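Local coordinates for protein 3',5'-nucleoside bisphosphate phosphatase (Chromobacterium violaceum, PDB 2YB1) that uses manganese to hydrolyse nucleoside 3',5'-bisphosphates, releasing orthophosphate and leaving the nucleoside 5'-phosphate, at residues A[25-30]-A[53-58]; A[74-79]-A[178-183]; A[171-176]-A[203-208]; A[231-236]-A[267-272]. One frame throughout, in Å; residues are numbered along the deposited sequence.

Contact 1: A[25-30]-A[53-58]; sequences RAAARA and ARRGIP
A27 CB and I57 CD1, 3.6 Å apart, form the tight part of this contact between the C-terminal end of helix 19-27 and the chain just past helix 45-54. The same delta methyl also comes within 3.9 Å of A27 CA, which places it against the backbone of A27 as well as its methyl group. I57 reaches that point by extending its longer branch: with chi1 at -55° CG1 lies beside the backbone N, and the nearly straight chi2 carries CD1 forward. The other flank is much looser. There A27 CB approaches R55 CG only to 4.3 Å, and R55 is exposed to solvent while its NE makes a salt bridge with D24. The backbone between R55 and I57 turns in a Schellman motif, with G56 at positive phi and G56 N bonded to A53 O at 3.0 Å. A26 near the end of helix 19-27 and I57 just past helix 45-54 both pack on L34 of strand 33-36 in the PHP domain. No hydrogen bond crosses between the segments, and their shared buried surface is just 99 Å²; the chemistry implies an apolar join of the two helix ends, with charge kept at the periphery.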
loop_
_atom_site.group_PDB
_atom_site.type_symbol
_atom_site.label_atom_id
_atom_site.label_comp_id
_atom_site.label_asym_id
_atom_site.label_seq_id
_atom_site.Cartn_x
_atom_site.Cartn_y
_atom_site.Cartn_z
ATOM N N ARG A 25 -6.972 5.298 -15.732
ATOM C CA ARG A 25 -6.048 4.347 -16.343
ATOM C C ARG A 25 -6.539 2.924 -16.079
ATOM O O ARG A 25 -6.618 2.109 -16.997
ATOM C CB ARG A 25 -4.631 4.532 -15.793
ATOM C CG ARG A 25 -3.580 3.571 -16.391
ATOM C CD ARG A 25 -2.214 3.811 -15.747
ATOM N NE ARG A 25 -1.158 2.946 -16.279
ATOM C CZ ARG A 25 -0.356 3.247 -17.300
ATOM N NH1 ARG A 25 -0.479 4.403 -17.938
ATOM N NH2 ARG A 25 0.580 2.379 -17.688
ATOM N N ALA A 26 -6.886 2.636 -14.826
ATOM C CA ALA A 26 -7.444 1.331 -14.474
ATOM C C ALA A 26 -8.682 1.028 -15.324
ATOM O O ALA A 26 -8.898 -0.107 -15.750
ATOM C CB ALA A 26 -7.803 1.297 -12.995
ATOM N N ALA A 27 -9.482 2.059 -15.581
ATOM C CA ALA A 27 -10.769 1.893 -16.257
ATOM C C ALA A 27 -10.627 1.367 -17.691
ATOM O O ALA A 27 -11.570 0.809 -18.250
ATOM C CB ALA A 27 -11.549 3.216 -16.245
ATOM N N ALA A 28 -9.459 1.559 -18.295
ATOM C CA ALA A 28 -9.238 1.093 -19.663
ATOM C C ALA A 28 -9.303 -0.436 -19.697
ATOM O O ALA A 28 -9.581 -1.031 -20.734
ATOM C CB ALA A 28 -7.900 1.595 -20.198
ATOM N N ARG A 29 -9.069 -1.060 -18.548
ATOM C CA ARG A 29 -9.109 -2.530 -18.428
ATOM C C ARG A 29 -10.496 -3.081 -18.077
ATOM O O ARG A 29 -10.642 -4.279 -17.807
ATOM C CB ARG A 29 -8.098 -3.019 -17.382
ATOM C CG ARG A 29 -6.725 -2.369 -17.459
ATOM C CD ARG A 29 -5.887 -2.897 -18.614
ATOM N NE ARG A 29 -5.123 -4.085 -18.237
ATOM C CZ ARG A 29 -5.331 -5.300 -18.738
ATOM N NH1 ARG A 29 -6.275 -5.498 -19.649
ATOM N NH2 ARG A 29 -4.590 -6.322 -18.328
ATOM N N ALA A 30 -11.501 -2.210 -18.034
ATOM C CA ALA A 30 -12.867 -2.618 -17.677
ATOM C C ALA A 30 -12.905 -3.419 -16.372
ATOM O O ALA A 30 -13.404 -4.554 -16.338
ATOM C CB ALA A 30 -13.527 -3.416 -18.823
ATOM N N ALA A 53 -17.094 6.066 -9.886
ATOM C CA ALA A 53 -18.539 6.084 -10.112
ATOM C C ALA A 53 -18.864 6.640 -11.496
ATOM O O ALA A 53 -19.732 6.116 -12.201
ATOM C CB ALA A 53 -19.244 6.898 -9.029
ATOM N N ARG A 54 -18.161 7.700 -11.885
ATOM C CA ARG A 54 -18.393 8.320 -13.187
ATOM C C ARG A 54 -18.145 7.347 -14.343
ATOM O O ARG A 54 -18.753 7.479 -15.396
ATOM C CB ARG A 54 -17.520 9.563 -13.362
ATOM C CG ARG A 54 -17.651 10.198 -14.731
ATOM C CD ARG A 54 -16.851 11.480 -14.824
ATOM N NE ARG A 54 -17.153 12.188 -16.064
ATOM C CZ ARG A 54 -16.410 12.121 -17.160
ATOM N NH1 ARG A 54 -15.304 11.386 -17.170
ATOM N NH2 ARG A 54 -16.773 12.793 -18.242
ATOM N N ARG A 55 -17.245 6.384 -14.143
ATOM C CA ARG A 55 -16.901 5.402 -15.177
ATOM C C ARG A 55 -17.692 4.105 -15.000
ATOM O O ARG A 55 -17.476 3.131 -15.732
ATOM C CB ARG A 55 -15.400 5.075 -15.158
ATOM C CG ARG A 55 -14.463 6.269 -15.322
ATOM C CD ARG A 55 -14.220 6.586 -16.775
ATOM N NE ARG A 55 -13.273 7.694 -16.910
ATOM C CZ ARG A 55 -13.191 8.496 -17.969
ATOM N NH1 ARG A 55 -13.999 8.313 -19.009
ATOM N NH2 ARG A 55 -12.302 9.486 -17.983
ATOM N N GLY A 56 -18.584 4.084 -14.016
ATOM C CA GLY A 56 -19.444 2.929 -13.779
ATOM C C GLY A 56 -18.754 1.779 -13.061
ATOM O O GLY A 56 -19.153 0.617 -13.218
ATOM N N ILE A 57 -17.725 2.097 -12.271
ATOM C CA ILE A 57 -16.892 1.082 -11.609
ATOM C C ILE A 57 -17.102 1.048 -10.095
ATOM O O ILE A 57 -16.839 2.043 -9.409
ATOM C CB ILE A 57 -15.389 1.367 -11.840
ATOM C CG1 ILE A 57 -15.070 1.481 -13.339
ATOM C CG2 ILE A 57 -14.524 0.304 -11.154
ATOM C CD1 ILE A 57 -13.688 2.087 -13.645
ATOM N N PRO A 58 -17.556 -0.101 -9.561
ATOM C CA PRO A 58 -17.653 -0.254 -8.102
ATOM C C PRO A 58 -16.311 0.014 -7.422
ATOM O O PRO A 58 -15.248 -0.326 -7.970
ATOM C CB PRO A 58 -18.050 -1.728 -7.929
ATOM C CG PRO A 58 -18.808 -2.045 -9.187
ATOM C CD PRO A 58 -18.066 -1.288 -10.277
#

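Contact 2: A[74-79]-A[178-183]; sequences VHIVGL and GWIVGA. With MN (manganese (II) ion), chain D.
H75 ND1 binds a manganese ion at 2.2 Å, and E64 and H191 are ligands of the same ion. The metal is 3.2 Å from both H75 CG and H75 CE1, so it is equidistant from the two carbons flanking ND1, as when a metal lies near the bisector of that ring angle. A hydrogen bond from H75 N to Y195 OH adds a tie on the backbone, and AMP also touches H75. While H75 binds the metal and V77, on the same face, packs against H7, the I76 side chain and the bare backbone of G78 meet helix 173-182. The carrier of that outer contact is I180. Its CG2 meets G78 CA at 3.7 Å and its CD1 meets G78 N at the same distance, so two branches of one side chain lie directly on the glycine backbone. This is the layering of a distorted TIM barrel of the PHP family: metal ligands project inward from a strand whose other face is sheathed by a helix. The short segment axes are nearly parallel, at 5°, with a closest approach of 8.5 Å. I180 CD1 then reaches I76 CG2 at 3.8 Å, the two side chains crossing obliquely. I76 has chi1 -56°, which sets CG1 beside the backbone N and leaves CG2 anti to it, the methyl that meets I180; the residue also packs on A187 and I189 of the adjoining strand. V65 gives I180 a further apolar neighbour.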
loop_
_atom_site.group_PDB
_atom_site.type_symbol
_atom_site.label_atom_id
_atom_site.label_comp_id
_atom_site.label_asym_id
_atom_site.label_seq_id
_atom_site.Cartn_x
_atom_site.Cartn_y
_atom_site.Cartn_z
ATOM N N VAL A 74 6.241 -3.854 8.140
ATOM C CA VAL A 74 5.219 -4.518 7.336
ATOM C C VAL A 74 4.139 -3.505 6.953
ATOM O O VAL A 74 4.022 -2.440 7.569
ATOM C CB VAL A 74 4.587 -5.753 8.048
ATOM C CG1 VAL A 74 5.643 -6.830 8.313
ATOM C CG2 VAL A 74 3.901 -5.345 9.324
ATOM N N HIS A 75 3.376 -3.828 5.916
ATOM C CA HIS A 75 2.299 -2.949 5.471
ATOM C C HIS A 75 0.955 -3.648 5.577
ATOM O O HIS A 75 0.788 -4.769 5.083
ATOM C CB HIS A 75 2.557 -2.476 4.036
ATOM C CG HIS A 75 3.664 -1.475 3.924
ATOM N ND1 HIS A 75 4.218 -1.108 2.716
ATOM C CD2 HIS A 75 4.309 -0.750 4.868
ATOM C CE1 HIS A 75 5.160 -0.202 2.922
ATOM N NE2 HIS A 75 5.229 0.040 4.218
ATOM N N ILE A 76 0.007 -2.991 6.243
ATOM C CA ILE A 76 -1.335 -3.548 6.427
ATOM C C ILE A 76 -2.340 -2.685 5.674
ATOM O O ILE A 76 -2.528 -1.511 5.998
ATOM C CB ILE A 76 -1.740 -3.608 7.937
ATOM C CG1 ILE A 76 -0.709 -4.406 8.744
ATOM C CG2 ILE A 76 -3.157 -4.168 8.100
ATOM C CD1 ILE A 76 -0.548 -5.861 8.279
ATOM N N VAL A 77 -2.964 -3.267 4.656
ATOM C CA VAL A 77 -4.007 -2.595 3.894
ATOM C C VAL A 77 -5.346 -2.647 4.640
ATOM O O VAL A 77 -5.678 -3.667 5.247
ATOM C CB VAL A 77 -4.165 -3.265 2.504
ATOM C CG1 VAL A 77 -5.539 -2.972 1.901
ATOM C CG2 VAL A 77 -3.035 -2.825 1.565
ATOM N N GLY A 78 -6.075 -1.536 4.685
ATOM C CA GLY A 78 -7.489 -1.615 5.030
ATOM C C GLY A 78 -8.411 -1.471 3.830
ATOM O O GLY A 78 -8.177 -0.598 2.974
ATOM N N LEU A 79 -9.526 -2.207 3.822
ATOM C CA LEU A 79 -10.471 -2.128 2.704
ATOM C C LEU A 79 -11.895 -2.015 3.230
ATOM O O LEU A 79 -12.266 -2.729 4.168
ATOM C CB LEU A 79 -10.365 -3.366 1.802
ATOM C CG LEU A 79 -9.045 -3.635 1.057
ATOM C CD1 LEU A 79 -9.084 -5.017 0.409
ATOM C CD2 LEU A 79 -8.759 -2.544 0.013
ATOM N N GLY A 178 -6.691 -2.533 14.378
ATOM C CA GLY A 178 -7.815 -2.005 15.135
ATOM C C GLY A 178 -8.405 -0.721 14.572
ATOM O O GLY A 178 -9.623 -0.509 14.629
ATOM N N TRP A 179 -7.548 0.155 14.052
ATOM C CA TRP A 179 -8.030 1.372 13.399
ATOM C C TRP A 179 -8.868 0.989 12.174
ATOM O O TRP A 179 -9.942 1.534 11.927
ATOM C CB TRP A 179 -6.857 2.269 12.983
ATOM C CG TRP A 179 -6.105 2.889 14.146
ATOM C CD1 TRP A 179 -6.590 3.152 15.398
ATOM C CD2 TRP A 179 -4.735 3.312 14.153
ATOM N NE1 TRP A 179 -5.609 3.711 16.179
ATOM C CE2 TRP A 179 -4.462 3.822 15.440
ATOM C CE3 TRP A 179 -3.718 3.321 13.190
ATOM C CZ2 TRP A 179 -3.211 4.333 15.791
ATOM C CZ3 TRP A 179 -2.472 3.824 13.543
ATOM C CH2 TRP A 179 -2.231 4.324 14.834
ATOM N N ILE A 180 -8.374 0.024 11.412
ATOM C CA ILE A 180 -9.054 -0.412 10.200
ATOM C C ILE A 180 -10.396 -1.043 10.526
ATOM O O ILE A 180 -11.410 -0.678 9.939
ATOM C CB ILE A 180 -8.173 -1.385 9.412
ATOM C CG1 ILE A 180 -7.003 -0.612 8.796
ATOM C CG2 ILE A 180 -8.986 -2.122 8.332
ATOM C CD1 ILE A 180 -5.839 -1.494 8.384
ATOM N N VAL A 181 -10.393 -1.973 11.480
ATOM C CA VAL A 181 -11.604 -2.679 11.883
ATOM C C VAL A 181 -12.622 -1.744 12.534
ATOM O O VAL A 181 -13.822 -1.829 12.252
ATOM C CB VAL A 181 -11.278 -3.850 12.839
ATOM C CG1 VAL A 181 -12.568 -4.424 13.448
ATOM C CG2 VAL A 181 -10.475 -4.931 12.098
ATOM N N GLY A 182 -12.146 -0.853 13.400
ATOM C CA GLY A 182 -13.016 0.109 14.063
ATOM C C GLY A 182 -13.655 1.078 13.078
ATOM O O GLY A 182 -14.668 1.711 13.386
ATOM N N ALA A 183 -13.042 1.210 11.896
ATOM C CA ALA A 183 -13.582 2.043 10.815
ATOM C C ALA A 183 -14.483 1.247 9.876
ATOM O O ALA A 183 -14.913 1.756 8.840
ATOM C CB ALA A 183 -12.451 2.715 10.025
HETATM MN MN MN D . 3.489 -1.874 0.764
#

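Contact 3: A[171-176]-A[203-208]; sequences ASLEDA and ERLILD
The D208 carboxylate is gripped at both oxygens, yet the contact with L173 is made behind it, at CB. OD1 forms a salt bridge with R204 NH2 at 2.7 Å, one helical turn earlier, and OD2 takes a hydrogen bond from W69 NE1. Both partners limit rotation of the carboxylate, and R204 would be expected to offset its charge. Against the D208 stem comes L173 CD2, 3.6 Å from D208 CB and 3.8 Å from D208 C, with the two side chains crossing at about a right angle. L173 CG is anti to the backbone N (chi1 -176°), so the leucine stretches out from its helix to the neighbouring one. Its CD2 also meets L205 CD1, at a looser 4.1 Å. Both leucines touch W69, so one tryptophan packs against the apolar pair while its indole nitrogen holds the acid. L173 is the first helical residue after the N-cap S172, whose OG accepts from D175 N at 2.9 Å with an N-H...O angle of 159°. Backbone bonds of A171 to S66 and S68 tether the chain just before this cap to strand 59-69. No hydrogen bond joins the two segments themselves. Helix 173-182 starts here beside helix 199-211, an apolar helix-helix join in the outer layer around the sheet, as expected of the barrel-like PHP domain.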
loop_
_atom_site.group_PDB
_atom_site.type_symbol
_atom_site.label_atom_id
_atom_site.label_comp_id
_atom_site.label_asym_id
_atom_site.label_seq_id
_atom_site.Cartn_x
_atom_site.Cartn_y
_atom_site.Cartn_z
ATOM N N ALA A 171 3.364 2.465 13.027
ATOM C CA ALA A 171 2.292 2.003 13.912
ATOM C C ALA A 171 2.585 0.616 14.468
ATOM O O ALA A 171 3.368 -0.139 13.900
ATOM C CB ALA A 171 0.962 1.990 13.176
ATOM N N SER A 172 1.976 0.285 15.599
ATOM C CA SER A 172 1.984 -1.092 16.049
ATOM C C SER A 172 1.017 -1.895 15.171
ATOM O O SER A 172 0.096 -1.333 14.549
ATOM C CB SER A 172 1.574 -1.181 17.518
ATOM O OG SER A 172 0.175 -0.999 17.659
ATOM N N LEU A 173 1.219 -3.205 15.122
ATOM C CA LEU A 173 0.312 -4.082 14.399
ATOM C C LEU A 173 -1.101 -3.974 14.986
ATOM O O LEU A 173 -2.083 -3.869 14.251
ATOM C CB LEU A 173 0.812 -5.532 14.466
ATOM C CG LEU A 173 0.031 -6.588 13.687
ATOM C CD1 LEU A 173 0.065 -6.249 12.206
ATOM C CD2 LEU A 173 0.599 -7.996 13.923
ATOM N N GLU A 174 -1.195 -3.996 16.315
ATOM C CA GLU A 174 -2.484 -3.925 16.992
ATOM C C GLU A 174 -3.230 -2.629 16.661
ATOM O O GLU A 174 -4.440 -2.640 16.410
ATOM C CB GLU A 174 -2.308 -4.098 18.512
ATOM C CG GLU A 174 -1.901 -5.524 18.895
ATOM C CD GLU A 174 -1.344 -5.642 20.308
ATOM O OE1 GLU A 174 -0.543 -4.763 20.712
ATOM O OE2 GLU A 174 -1.702 -6.624 21.003
ATOM N N ASP A 175 -2.508 -1.515 16.651
ATOM C CA ASP A 175 -3.123 -0.236 16.298
ATOM C C ASP A 175 -3.603 -0.198 14.851
ATOM O O ASP A 175 -4.731 0.215 14.589
ATOM C CB ASP A 175 -2.181 0.929 16.576
ATOM C CG ASP A 175 -2.203 1.361 18.033
ATOM O OD1 ASP A 175 -3.127 0.945 18.764
ATOM O OD2 ASP A 175 -1.309 2.124 18.434
ATOM N N ALA A 176 -2.759 -0.626 13.912
ATOM C CA ALA A 176 -3.131 -0.559 12.496
ATOM C C ALA A 176 -4.391 -1.369 12.191
ATOM O O ALA A 176 -5.328 -0.857 11.567
ATOM C CB ALA A 176 -1.983 -0.995 11.601
ATOM N N GLU A 203 4.090 -17.311 9.793
ATOM C CA GLU A 203 3.056 -17.872 10.657
ATOM C C GLU A 203 2.861 -17.029 11.910
ATOM O O GLU A 203 1.739 -16.782 12.327
ATOM C CB GLU A 203 3.392 -19.316 11.035
ATOM C CG GLU A 203 2.558 -19.848 12.182
ATOM C CD GLU A 203 1.741 -21.063 11.792
ATOM O OE1 GLU A 203 1.467 -21.233 10.583
ATOM O OE2 GLU A 203 1.377 -21.850 12.693
ATOM N N ARG A 204 3.966 -16.607 12.516
ATOM C CA ARG A 204 3.938 -15.769 13.714
ATOM C C ARG A 204 3.246 -14.432 13.423
ATOM O O ARG A 204 2.409 -13.961 14.204
ATOM C CB ARG A 204 5.372 -15.517 14.202
ATOM C CG ARG A 204 5.467 -14.842 15.553
ATOM C CD ARG A 204 4.839 -15.726 16.616
ATOM N NE ARG A 204 4.143 -14.953 17.641
ATOM C CZ ARG A 204 3.015 -15.338 18.236
ATOM N NH1 ARG A 204 2.439 -16.494 17.913
ATOM N NH2 ARG A 204 2.463 -14.561 19.162
ATOM N N LEU A 205 3.608 -13.820 12.296
ATOM C CA LEU A 205 2.980 -12.572 11.869
ATOM C C LEU A 205 1.469 -12.741 11.686
ATOM O O LEU A 205 0.687 -11.917 12.166
ATOM C CB LEU A 205 3.617 -12.059 10.572
ATOM C CG LEU A 205 2.947 -10.832 9.944
ATOM C CD1 LEU A 205 2.928 -9.627 10.920
ATOM C CD2 LEU A 205 3.629 -10.457 8.623
ATOM N N ILE A 206 1.067 -13.804 10.986
ATOM C CA ILE A 206 -0.354 -14.119 10.797
ATOM C C ILE A 206 -1.110 -14.304 12.121
ATOM O O ILE A 206 -2.189 -13.734 12.311
ATOM C CB ILE A 206 -0.557 -15.362 9.901
ATOM C CG1 ILE A 206 -0.133 -15.047 8.451
ATOM C CG2 ILE A 206 -2.012 -15.842 9.968
ATOM C CD1 ILE A 206 -0.173 -16.242 7.531
ATOM N N LEU A 207 -0.549 -15.097 13.030
ATOM C CA LEU A 207 -1.172 -15.305 14.338
ATOM C C LEU A 207 -1.350 -13.992 15.111
ATOM O O LEU A 207 -2.421 -13.733 15.658
ATOM C CB LEU A 207 -0.366 -16.310 15.164
ATOM C CG LEU A 207 -0.391 -17.725 14.583
ATOM C CD1 LEU A 207 0.316 -18.710 15.503
ATOM C CD2 LEU A 207 -1.844 -18.163 14.331
ATOM N N ASP A 208 -0.306 -13.167 15.147
ATOM C CA ASP A 208 -0.387 -11.845 15.772
ATOM C C ASP A 208 -1.445 -10.965 15.079
ATOM O O ASP A 208 -2.225 -10.253 15.723
ATOM C CB ASP A 208 0.977 -11.144 15.682
ATOM C CG ASP A 208 1.990 -11.684 16.682
ATOM O OD1 ASP A 208 1.698 -12.697 17.355
ATOM O OD2 ASP A 208 3.079 -11.080 16.799
#

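Contact 4: A[231-236]-A[267-272]; sequences KFALHA and PICRPI
A233 CB is the focus of this contact, meeting C269 SG at 3.7 Å and I268 CG2 at 3.9 Å. A single methyl group of the helix thus faces two successive residues of the loop, one offering sulfur and the other a branch methyl. I268 CG2 also lies 4.2 Å from A233 O, so it also comes near the A233 carbonyl. The isoleucine torsion fits this: chi1 -162° sends CG1 anti to the backbone N and leaves CG2 between the N and the carbonyl carbon. The small alanine lets the chains come close, the CA atoms of A233 and C269 being 6.2 Å apart. No hydrogen bond crosses, and the buried surface is 123 Å², so this is apolar packing with I268 on the solvent side. In the next shell V219 touches both A233 and C269, and P266 also packs on A233. The loop is fixed from the sheet side, because R270 and I272 make backbone hydrogen bonds with A243, on which C269 also packs. On the helix side, A233 lies within the helical turn closed by A236 N to F232 O, 2.9 Å. Helix 226-239 accordingly lies with A233 and A236 on strand 216-221 and with F232 and H235 on I202 of helix 199-211, while the 267-272 loop touches the helix through I268 and C269 and strand 242-246 through A243.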
loop_
_atom_site.group_PDB
_atom_site.type_symbol
_atom_site.label_atom_id
_atom_site.label_comp_id
_atom_site.label_asym_id
_atom_site.label_seq_id
_atom_site.Cartn_x
_atom_site.Cartn_y
_atom_site.Cartn_z
ATOM N N LYS A 231 2.280 -20.221 -2.364
ATOM C CA LYS A 231 2.687 -20.326 -0.969
ATOM C C LYS A 231 1.761 -19.542 -0.037
ATOM O O LYS A 231 1.326 -20.044 0.992
ATOM C CB LYS A 231 4.131 -19.847 -0.824
ATOM C CG LYS A 231 4.681 -19.974 0.562
ATOM C CD LYS A 231 6.169 -19.677 0.566
ATOM C CE LYS A 231 6.459 -18.253 0.163
ATOM N NZ LYS A 231 7.931 -18.005 0.206
ATOM N N PHE A 232 1.430 -18.314 -0.408
ATOM C CA PHE A 232 0.553 -17.513 0.451
ATOM C C PHE A 232 -0.931 -17.924 0.399
ATOM O O PHE A 232 -1.658 -17.768 1.393
ATOM C CB PHE A 232 0.827 -16.014 0.256
ATOM C CG PHE A 232 2.209 -15.637 0.680
ATOM C CD1 PHE A 232 2.538 -15.606 2.027
ATOM C CD2 PHE A 232 3.207 -15.409 -0.256
ATOM C CE1 PHE A 232 3.828 -15.310 2.435
ATOM C CE2 PHE A 232 4.496 -15.102 0.142
ATOM C CZ PHE A 232 4.811 -15.058 1.490
ATOM N N ALA A 233 -1.366 -18.499 -0.723
ATOM C CA ALA A 233 -2.680 -19.145 -0.773
ATOM C C ALA A 233 -2.824 -20.238 0.299
ATOM O O ALA A 233 -3.873 -20.360 0.936
ATOM C CB ALA A 233 -2.947 -19.729 -2.161
ATOM N N LEU A 234 -1.777 -21.041 0.474
ATOM C CA LEU A 234 -1.758 -22.097 1.497
ATOM C C LEU A 234 -1.698 -21.535 2.915
ATOM O O LEU A 234 -2.418 -22.012 3.794
ATOM C CB LEU A 234 -0.590 -23.064 1.280
ATOM C CG LEU A 234 -0.671 -23.936 0.023
ATOM C CD1 LEU A 234 0.524 -24.886 -0.037
ATOM C CD2 LEU A 234 -1.994 -24.700 0.003
ATOM N N HIS A 235 -0.850 -20.530 3.142
ATOM C CA HIS A 235 -0.821 -19.847 4.443
ATOM C C HIS A 235 -2.215 -19.335 4.778
ATOM O O HIS A 235 -2.695 -19.489 5.909
ATOM C CB HIS A 235 0.150 -18.657 4.452
ATOM C CG HIS A 235 1.582 -19.025 4.706
ATOM N ND1 HIS A 235 2.021 -19.528 5.912
ATOM C CD2 HIS A 235 2.684 -18.907 3.926
ATOM C CE1 HIS A 235 3.326 -19.729 5.856
ATOM N NE2 HIS A 235 3.753 -19.362 4.660
ATOM N N ALA A 236 -2.864 -18.716 3.796
ATOM C CA ALA A 236 -4.182 -18.137 4.010
ATOM C C ALA A 236 -5.184 -19.227 4.359
ATOM O O ALA A 236 -6.000 -19.068 5.270
ATOM C CB ALA A 236 -4.638 -17.352 2.774
ATOM N N PRO A 267 -7.677 -21.529 -7.029
ATOM C CA PRO A 267 -9.020 -21.992 -6.642
ATOM C C PRO A 267 -9.261 -22.139 -5.131
ATOM O O PRO A 267 -10.404 -21.917 -4.712
ATOM C CB PRO A 267 -9.144 -23.342 -7.355
ATOM C CG PRO A 267 -8.297 -23.182 -8.588
ATOM C CD PRO A 267 -7.110 -22.337 -8.127
ATOM N N ILE A 268 -8.235 -22.473 -4.340
ATOM C CA ILE A 268 -8.390 -22.655 -2.883
ATOM C C ILE A 268 -8.819 -21.381 -2.138
ATOM O O ILE A 268 -9.439 -21.446 -1.074
ATOM C CB ILE A 268 -7.088 -23.203 -2.236
ATOM C CG1 ILE A 268 -7.352 -23.805 -0.845
ATOM C CG2 ILE A 268 -6.013 -22.107 -2.168
ATOM C CD1 ILE A 268 -8.344 -24.995 -0.819
ATOM N N CYS A 269 -8.499 -20.224 -2.710
ATOM C CA CYS A 269 -8.709 -18.955 -2.023
ATOM C C CYS A 269 -10.170 -18.579 -1.866
ATOM O O CYS A 269 -10.993 -18.838 -2.741
ATOM C CB CYS A 269 -7.974 -17.820 -2.746
ATOM S SG CYS A 269 -6.179 -18.029 -2.829
ATOM N N ARG A 270 -10.472 -17.948 -0.737
ATOM C CA ARG A 270 -11.750 -17.300 -0.514
ATOM C C ARG A 270 -11.568 -15.812 -0.772
ATOM O O ARG A 270 -10.957 -15.114 0.030
ATOM C CB ARG A 270 -12.209 -17.537 0.922
ATOM C CG ARG A 270 -12.377 -19.014 1.246
ATOM C CD ARG A 270 -13.190 -19.224 2.508
ATOM N NE ARG A 270 -12.491 -18.796 3.714
ATOM C CZ ARG A 270 -13.065 -18.725 4.914
ATOM N NH1 ARG A 270 -14.347 -19.042 5.043
ATOM N NH2 ARG A 270 -12.369 -18.324 5.977
ATOM N N PRO A 271 -12.110 -15.314 -1.898
ATOM C CA PRO A 271 -11.795 -13.938 -2.310
ATOM C C PRO A 271 -12.342 -12.908 -1.333
ATOM O O PRO A 271 -13.515 -12.961 -0.962
ATOM C CB PRO A 271 -12.507 -13.797 -3.663
ATOM C CG PRO A 271 -12.764 -15.198 -4.122
ATOM C CD PRO A 271 -12.981 -16.005 -2.862
ATOM N N ILE A 272 -11.505 -11.960 -0.937
ATOM C CA ILE A 272 -11.919 -10.979 0.057
ATOM C C ILE A 272 -13.064 -10.072 -0.437
ATOM O O ILE A 272 -13.876 -9.599 0.370
ATOM C CB ILE A 272 -10.727 -10.129 0.542
ATOM C CG1 ILE A 272 -11.029 -9.525 1.917
ATOM C CG2 ILE A 272 -10.351 -9.075 -0.513
ATOM C CD1 ILE A 272 -9.807 -8.962 2.631
#

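Contacts 2 and 3 adjoin through apolar side chains: their centres are 11 Å apart, both use helix 173-182, and they touch through W179 CZ3 and A171 CB at 3.9 Å and through I76 CD1 and L173 CD1 at 4.0 Å. Contact 4 joins contact 3 where H235 CB meets I206 CD1 at 3.9 Å. Contact 1 stands apart, its centre about 33 Å from that of contact 3 and on the other side of the chain's centre. Only contact 2 supplies a manganese ligand, H75; the side chain of L205 in contact 3 lies about 12 Å from a bound manganese, whereas contacts 1 and 4 are remote from the annotated sites.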